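Local coordinates for amine Dehydrogenase (Pseudomonas putida, PDB 1JMX), which is the diheme subunit of a quinohemoprotein amine dehydrogenase and probably passes electrons through two covalently attached heme c groups, at residues Phe125-Trp130 against Arg142-Ile147; Asp76-Ala81 against Glu90-Gln95. One frame throughout, in Å; residues are numbered along the deposited sequence.

Interaction 1 (Phe125-Trp130 against Arg142-Ile147). With HEC (heme c), chain E.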
loop_
_atom_site.group_PDB
_atom_site.type_symbol
_atom_site.label_atom_id
_atom_site.label_comp_id
_atom_site.label_asym_id
_atom_site.label_seq_id
_atom_site.Cartn_x
_atom_site.Cartn_y
_atom_site.Cartn_z
ATOM N N PHE A 125 16.387 9.645 -2.794
ATOM C CA PHE A 125 15.108 10.336 -2.680
ATOM C C PHE A 125 14.135 9.559 -1.798
ATOM O O PHE A 125 13.407 10.150 -1.017
ATOM C CB PHE A 125 14.466 10.565 -4.053
ATOM C CG PHE A 125 12.976 10.826 -3.990
ATOM C CD1 PHE A 125 12.064 9.830 -4.341
ATOM C CD2 PHE A 125 12.485 12.043 -3.524
ATOM C CE1 PHE A 125 10.702 10.043 -4.221
ATOM C CE2 PHE A 125 11.118 12.262 -3.401
ATOM C CZ PHE A 125 10.227 11.259 -3.750
ATOM N N HIS A 126 14.095 8.241 -1.959
ATOM C CA HIS A 126 13.197 7.408 -1.170
ATOM C C HIS A 126 13.473 7.503 0.319
ATOM O O HIS A 126 12.585 7.856 1.093
ATOM C CB HIS A 126 13.272 5.951 -1.626
ATOM C CG HIS A 126 12.474 5.672 -2.856
ATOM N ND1 HIS A 126 12.895 5.959 -4.136
ATOM C CD2 HIS A 126 11.225 5.169 -2.986
ATOM C CE1 HIS A 126 11.918 5.642 -4.971
ATOM N NE2 HIS A 126 10.888 5.158 -4.317
ATOM N N LEU A 127 14.706 7.194 0.713
ATOM C CA LEU A 127 15.094 7.246 2.118
ATOM C C LEU A 127 15.048 8.686 2.644
ATOM O O LEU A 127 14.844 8.904 3.830
ATOM C CB LEU A 127 16.499 6.662 2.314
ATOM C CG LEU A 127 16.775 5.791 3.546
ATOM C CD1 LEU A 127 18.263 5.718 3.762
ATOM C CD2 LEU A 127 16.099 6.318 4.795
ATOM N N GLY A 128 15.218 9.659 1.749
ATOM C CA GLY A 128 15.181 11.055 2.150
ATOM C C GLY A 128 13.779 11.579 2.381
ATOM O O GLY A 128 13.530 12.279 3.357
ATOM N N GLN A 129 12.867 11.223 1.477
ATOM C CA GLN A 129 11.470 11.639 1.549
ATOM C C GLN A 129 10.690 10.856 2.620
ATOM O O GLN A 129 9.786 11.397 3.258
ATOM C CB GLN A 129 10.806 11.466 0.178
ATOM C CG GLN A 129 9.437 12.127 0.051
ATOM C CD GLN A 129 9.506 13.641 0.143
ATOM O OE1 GLN A 129 10.564 14.231 -0.044
ATOM N NE2 GLN A 129 8.379 14.271 0.437
ATOM N N TRP A 130 11.043 9.585 2.798
ATOM C CA TRP A 130 10.398 8.730 3.789
ATOM C C TRP A 130 11.470 8.111 4.679
ATOM O O TRP A 130 11.900 6.985 4.452
ATOM C CB TRP A 130 9.571 7.636 3.103
ATOM C CG TRP A 130 8.533 8.196 2.210
ATOM C CD1 TRP A 130 7.436 8.894 2.587
ATOM C CD2 TRP A 130 8.561 8.229 0.777
ATOM N NE1 TRP A 130 6.782 9.382 1.485
ATOM C CE2 TRP A 130 7.452 8.991 0.359
ATOM C CE3 TRP A 130 9.424 7.700 -0.191
ATOM C CZ2 TRP A 130 7.179 9.246 -0.988
ATOM C CZ3 TRP A 130 9.155 7.951 -1.534
ATOM C CH2 TRP A 130 8.040 8.721 -1.916
ATOM N N ARG A 142 18.162 -5.690 7.632
ATOM C CA ARG A 142 19.375 -5.624 6.830
ATOM C C ARG A 142 19.904 -4.188 6.746
ATOM O O ARG A 142 19.251 -3.255 7.206
ATOM C CB ARG A 142 19.058 -6.133 5.422
ATOM C CG ARG A 142 18.128 -5.210 4.635
ATOM C CD ARG A 142 17.495 -5.893 3.431
ATOM N NE ARG A 142 16.446 -6.819 3.837
ATOM C CZ ARG A 142 15.694 -7.521 2.997
ATOM N NH1 ARG A 142 15.871 -7.413 1.688
ATOM N NH2 ARG A 142 14.752 -8.325 3.472
ATOM N N ASP A 143 21.114 -4.025 6.223
ATOM C CA ASP A 143 21.686 -2.694 6.037
ATOM C C ASP A 143 21.074 -2.238 4.714
ATOM O O ASP A 143 21.664 -2.415 3.649
ATOM C CB ASP A 143 23.210 -2.770 5.920
ATOM C CG ASP A 143 23.873 -3.251 7.189
ATOM O OD1 ASP A 143 23.334 -2.992 8.284
ATOM O OD2 ASP A 143 24.941 -3.890 7.098
ATOM N N TRP A 144 19.868 -1.690 4.794
ATOM C CA TRP A 144 19.130 -1.262 3.615
ATOM C C TRP A 144 19.840 -0.342 2.629
ATOM O O TRP A 144 19.900 -0.648 1.441
ATOM C CB TRP A 144 17.781 -0.660 4.014
ATOM C CG TRP A 144 16.822 -0.635 2.874
ATOM C CD1 TRP A 144 15.971 -1.630 2.507
ATOM C CD2 TRP A 144 16.674 0.402 1.898
ATOM N NE1 TRP A 144 15.312 -1.288 1.355
ATOM C CE2 TRP A 144 15.724 -0.044 0.958
ATOM C CE3 TRP A 144 17.256 1.666 1.724
ATOM C CZ2 TRP A 144 15.340 0.727 -0.145
ATOM C CZ3 TRP A 144 16.873 2.433 0.630
ATOM C CH2 TRP A 144 15.924 1.960 -0.290
ATOM N N LEU A 145 20.369 0.778 3.109
ATOM C CA LEU A 145 21.041 1.729 2.223
ATOM C C LEU A 145 22.241 1.145 1.448
ATOM O O LEU A 145 22.281 1.243 0.217
ATOM C CB LEU A 145 21.393 3.018 2.980
ATOM C CG LEU A 145 21.881 4.236 2.191
ATOM C CD1 LEU A 145 20.908 4.579 1.060
ATOM C CD2 LEU A 145 22.046 5.399 3.154
ATOM N N PRO A 146 23.216 0.516 2.142
ATOM C CA PRO A 146 24.386 -0.077 1.471
ATOM C C PRO A 146 24.005 -1.121 0.405
ATOM O O PRO A 146 24.571 -1.149 -0.689
ATOM C CB PRO A 146 25.137 -0.726 2.629
ATOM C CG PRO A 146 24.861 0.206 3.748
ATOM C CD PRO A 146 23.383 0.454 3.605
ATOM N N ILE A 147 23.051 -1.979 0.745
ATOM C CA ILE A 147 22.562 -3.024 -0.150
ATOM C C ILE A 147 21.897 -2.395 -1.378
ATOM O O ILE A 147 22.129 -2.815 -2.514
ATOM C CB ILE A 147 21.535 -3.939 0.601
ATOM C CG1 ILE A 147 22.258 -4.831 1.614
ATOM C CG2 ILE A 147 20.727 -4.778 -0.364
ATOM C CD1 ILE A 147 21.323 -5.547 2.558
HETATM FE FE HEC E . 9.426 3.721 -4.934
HETATM C CHA HEC E . 7.804 6.212 -6.460
HETATM C CHB HEC E . 11.262 3.266 -7.731
HETATM C CHC HEC E . 11.208 1.312 -3.356
HETATM C CHD HEC E . 7.567 4.232 -2.098
HETATM N NA HEC E . 9.495 4.538 -6.710
HETATM C C1A HEC E . 8.746 5.563 -7.187
HETATM C C2A HEC E . 9.080 5.887 -8.545
HETATM C C3A HEC E . 10.045 5.043 -8.906
HETATM C C4A HEC E . 10.312 4.217 -7.760
HETATM C CMA HEC E . 10.742 4.983 -10.254
HETATM C CAA HEC E . 8.452 6.991 -9.367
HETATM C CBA HEC E . 9.574 8.008 -9.565
HETATM C CGA HEC E . 9.230 9.256 -10.337
HETATM O O1A HEC E . 8.105 9.444 -10.770
HETATM O O2A HEC E . 10.114 10.069 -10.501
HETATM N NB HEC E . 10.898 2.546 -5.430
HETATM C C1B HEC E . 11.566 2.480 -6.654
HETATM C C2B HEC E . 12.629 1.533 -6.676
HETATM C C3B HEC E . 12.645 0.988 -5.427
HETATM C C4B HEC E . 11.551 1.601 -4.664
HETATM C CMB HEC E . 13.565 1.229 -7.863
HETATM C CAB HEC E . 13.665 -0.055 -4.992
HETATM C CBB HEC E . 14.780 0.455 -4.075
HETATM N NC HEC E . 9.372 2.923 -3.126
HETATM C C1C HEC E . 10.183 1.921 -2.640
HETATM C C2C HEC E . 9.853 1.578 -1.287
HETATM C C3C HEC E . 8.837 2.368 -0.931
HETATM C C4C HEC E . 8.538 3.231 -2.069
HETATM C CMC HEC E . 10.551 0.503 -0.451
HETATM C CAC HEC E . 8.094 2.215 0.378
HETATM C CBC HEC E . 8.555 2.957 1.617
HETATM N ND HEC E . 7.997 4.956 -4.385
HETATM C C1D HEC E . 7.322 5.054 -3.186
HETATM C C2D HEC E . 6.339 6.141 -3.211
HETATM C C3D HEC E . 6.458 6.676 -4.479
HETATM C C4D HEC E . 7.449 5.935 -5.152
HETATM C CMD HEC E . 5.413 6.558 -2.072
HETATM C CAD HEC E . 5.739 7.841 -5.171
HETATM C CBD HEC E . 4.642 8.523 -4.426
HETATM C CGD HEC E . 3.314 7.951 -4.794
HETATM O O1D HEC E . 3.267 6.777 -5.227
HETATM O O2D HEC E . 2.296 8.665 -4.657
#
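Leu127 and Leu145 are the residues whose CA atoms come nearest, 8.1 Å apart, where the last turn of helix 116-129 faces the first turn of helix 144-159. The two helices belong to the cytochrome c-like diheme domain. No hydrogen bond joins the segments; the contact is apolar and small. The Leu127 and Leu145 side chains cross at about a right angle, and CD1 of Leu127 meets both methyls of Leu145, the nearer being CD2 at 3.8 Å. Branched leucines suit this apolar meeting of helices, since each can offer methyls to a partner at an angle. CG of Leu127 also lies 4.4 Å from CZ3 of Trp144, whose broad indole reaches both the leucine and the heme: its CZ2 is 4.0 Å from heme CBB.

His126 has CG anti to the carbonyl carbon (chi1 -80°), which carries the imidazole to the heme, and NE2 binds the iron at 2.1 Å, with His104 as the other axial ligand. Histidine can coordinate through one nitrogen while the other donates: ND1 is hydrogen-bonded to the carbonyl of Leu122, which, together with the iron bond, holds the ring in its orientation. Trp130, the first residue to leave the helix, lays a flat indole against the porphyrin edge: Gln129 CG lies over one face, and on the opposite face heme methyl CMD is 3.4 Å from Trp130 CH2.

Interaction 2 (Asp76-Ala81 against Glu90-Gln95); sequences DGVRYA and EQFDTQ
Tyr80 and Glu90 join two loop regions on the amino-terminal side of a CXXCH heme-attachment motif, the one formed by Cys100, Cys103 and His104. From CB outward, the Glu90 side chain runs past the phenol: Glu90 CB is 4.0 Å from Tyr80 OH, and with CG anti to the carbonyl carbon (chi1 -60°) the extended chain brings CG to 3.3 Å from that OH. CD sits near the plane of the Phe92 ring, at its edge. At the tip, OE2 accepts a 2.7 Å hydrogen bond from Tyr80 OH. The phenol comes in on the anti side of the carboxylate, 20° out of its plane, while OE2 lies at the edge of the tyrosine ring; the two planes are 87° apart.

Tyrosine suits this place because its hydroxyl works both ways: it donates to Glu90 and accepts from a water 3.1 Å from OH, which in turn accepts from Gln91 N. Phe92 and Val78 put apolar groups beside this polar pair, crossing at about a right angle with CZ 3.8 Å from CG1. Phe92 CE2 lies against the hydroxyl oxygen, 3.6 Å from Tyr80 OH.

Glutamate has two oxygens to share among donors: OE1 also takes Gly106 N and OE2 Ala107 N. Three donors thus grip the carboxylate, which would be expected to favour its ionised form, and Tyr80 is tied to the chain just beyond His104.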
loop_
_atom_site.group_PDB
_atom_site.type_symbol
_atom_site.label_atom_id
_atom_site.label_comp_id
_atom_site.label_asym_id
_atom_site.label_seq_id
_atom_site.Cartn_x
_atom_site.Cartn_y
_atom_site.Cartn_z
ATOM N N ASP A 76 7.015 -5.094 -22.447
ATOM C CA ASP A 76 6.600 -6.498 -22.467
ATOM C C ASP A 76 6.554 -7.147 -21.090
ATOM O O ASP A 76 7.565 -7.220 -20.389
ATOM C CB ASP A 76 7.534 -7.327 -23.353
ATOM C CG ASP A 76 7.242 -7.174 -24.838
ATOM O OD1 ASP A 76 6.302 -6.429 -25.212
ATOM O OD2 ASP A 76 7.963 -7.814 -25.636
ATOM N N GLY A 77 5.370 -7.623 -20.713
ATOM C CA GLY A 77 5.205 -8.281 -19.429
ATOM C C GLY A 77 4.818 -7.408 -18.247
ATOM O O GLY A 77 4.473 -7.934 -17.190
ATOM N N VAL A 78 4.889 -6.090 -18.402
ATOM C CA VAL A 78 4.525 -5.187 -17.312
ATOM C C VAL A 78 3.442 -4.177 -17.716
ATOM O O VAL A 78 3.210 -3.188 -17.015
ATOM C CB VAL A 78 5.776 -4.464 -16.685
ATOM C CG1 VAL A 78 6.563 -5.431 -15.819
ATOM C CG2 VAL A 78 6.683 -3.895 -17.758
ATOM N N ARG A 79 2.731 -4.470 -18.805
ATOM C CA ARG A 79 1.679 -3.584 -19.277
ATOM C C ARG A 79 0.435 -3.576 -18.382
ATOM O O ARG A 79 -0.371 -2.652 -18.451
ATOM C CB ARG A 79 1.315 -3.902 -20.732
ATOM C CG ARG A 79 2.468 -3.680 -21.716
ATOM C CD ARG A 79 1.992 -3.684 -23.167
ATOM N NE ARG A 79 1.013 -2.629 -23.416
ATOM C CZ ARG A 79 1.325 -1.361 -23.666
ATOM N NH1 ARG A 79 2.593 -0.983 -23.724
ATOM N NH2 ARG A 79 0.371 -0.451 -23.785
ATOM N N TYR A 80 0.302 -4.587 -17.526
ATOM C CA TYR A 80 -0.830 -4.688 -16.606
ATOM C C TYR A 80 -0.931 -3.493 -15.664
ATOM O O TYR A 80 -2.014 -3.175 -15.176
ATOM C CB TYR A 80 -0.764 -5.979 -15.780
ATOM C CG TYR A 80 0.494 -6.150 -14.948
ATOM C CD1 TYR A 80 1.575 -6.878 -15.437
ATOM C CD2 TYR A 80 0.607 -5.579 -13.675
ATOM C CE1 TYR A 80 2.742 -7.033 -14.694
ATOM C CE2 TYR A 80 1.778 -5.728 -12.913
ATOM C CZ TYR A 80 2.838 -6.456 -13.437
ATOM O OH TYR A 80 4.004 -6.606 -12.727
ATOM N N ALA A 81 0.203 -2.843 -15.403
ATOM C CA ALA A 81 0.251 -1.672 -14.519
ATOM C C ALA A 81 -0.478 -0.481 -15.142
ATOM O O ALA A 81 -1.268 0.185 -14.473
ATOM C CB ALA A 81 1.704 -1.307 -14.189
ATOM N N GLU A 90 2.369 -10.163 -9.067
ATOM C CA GLU A 90 3.668 -9.930 -9.686
ATOM C C GLU A 90 4.688 -11.033 -9.482
ATOM O O GLU A 90 4.740 -11.663 -8.426
ATOM C CB GLU A 90 4.253 -8.601 -9.219
ATOM C CG GLU A 90 3.396 -7.413 -9.554
ATOM C CD GLU A 90 4.121 -6.118 -9.340
ATOM O OE1 GLU A 90 4.563 -5.875 -8.205
ATOM O OE2 GLU A 90 4.259 -5.352 -10.308
ATOM N N GLN A 91 5.502 -11.247 -10.510
ATOM C CA GLN A 91 6.554 -12.255 -10.475
ATOM C C GLN A 91 7.923 -11.679 -10.849
ATOM O O GLN A 91 8.352 -11.763 -11.999
ATOM C CB GLN A 91 6.211 -13.450 -11.384
ATOM C CG GLN A 91 5.201 -14.450 -10.790
ATOM C CD GLN A 91 5.592 -14.979 -9.390
ATOM O OE1 GLN A 91 6.723 -15.451 -9.152
ATOM N NE2 GLN A 91 4.638 -14.913 -8.460
ATOM N N PHE A 92 8.570 -11.048 -9.874
ATOM C CA PHE A 92 9.906 -10.475 -10.044
ATOM C C PHE A 92 10.808 -11.239 -9.082
ATOM O O PHE A 92 10.315 -11.971 -8.220
ATOM C CB PHE A 92 9.932 -8.990 -9.646
ATOM C CG PHE A 92 9.233 -8.079 -10.609
ATOM C CD1 PHE A 92 9.877 -7.635 -11.753
ATOM C CD2 PHE A 92 7.941 -7.643 -10.357
ATOM C CE1 PHE A 92 9.244 -6.760 -12.638
ATOM C CE2 PHE A 92 7.296 -6.769 -11.228
ATOM C CZ PHE A 92 7.949 -6.325 -12.374
ATOM N N ASP A 93 12.120 -11.064 -9.217
ATOM C CA ASP A 93 13.071 -11.724 -8.326
ATOM C C ASP A 93 12.900 -11.172 -6.904
ATOM O O ASP A 93 12.403 -10.062 -6.730
ATOM C CB ASP A 93 14.505 -11.533 -8.839
ATOM C CG ASP A 93 14.871 -10.075 -9.044
ATOM O OD1 ASP A 93 14.220 -9.408 -9.878
ATOM O OD2 ASP A 93 15.817 -9.603 -8.376
ATOM N N THR A 94 13.322 -11.930 -5.894
ATOM C CA THR A 94 13.157 -11.512 -4.500
ATOM C C THR A 94 13.841 -10.201 -4.139
ATOM O O THR A 94 13.277 -9.394 -3.409
ATOM C CB THR A 94 13.597 -12.603 -3.483
ATOM O OG1 THR A 94 14.987 -12.901 -3.658
ATOM C CG2 THR A 94 12.787 -13.871 -3.668
ATOM N N GLN A 95 15.037 -9.974 -4.669
ATOM C CA GLN A 95 15.761 -8.749 -4.362
ATOM C C GLN A 95 14.971 -7.507 -4.768
ATOM O O GLN A 95 14.838 -6.574 -3.987
ATOM C CB GLN A 95 17.124 -8.749 -5.033
ATOM C CG GLN A 95 17.962 -7.565 -4.669
ATOM C CD GLN A 95 19.174 -7.456 -5.542
ATOM O OE1 GLN A 95 20.298 -7.550 -5.061
ATOM N NE2 GLN A 95 18.961 -7.269 -6.845
HETATM O O HOH W 1 5.516 -9.310 -13.027
#

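Both interactions lie in the heme-binding domain, with centres 22 Å apart and nearest atoms about 5 Å apart, yet they do not touch. They follow in series along the chain: interaction 2 closes at the start of helix 94-100, ahead of the Cys100-Cys103-His104 attachment site, and interaction 1 opens later, near the end of helix 116-129. Helix 144-159 links them more directly, since Gln95 of interaction 2 packs on it and interaction 1 includes its first turn. Both bear on the same heme, interaction 1 directly, through the axial ligand His126, and interaction 2 from the second shell, where the Glu90 side chain lies about 7 Å from that of the other ligand, His104.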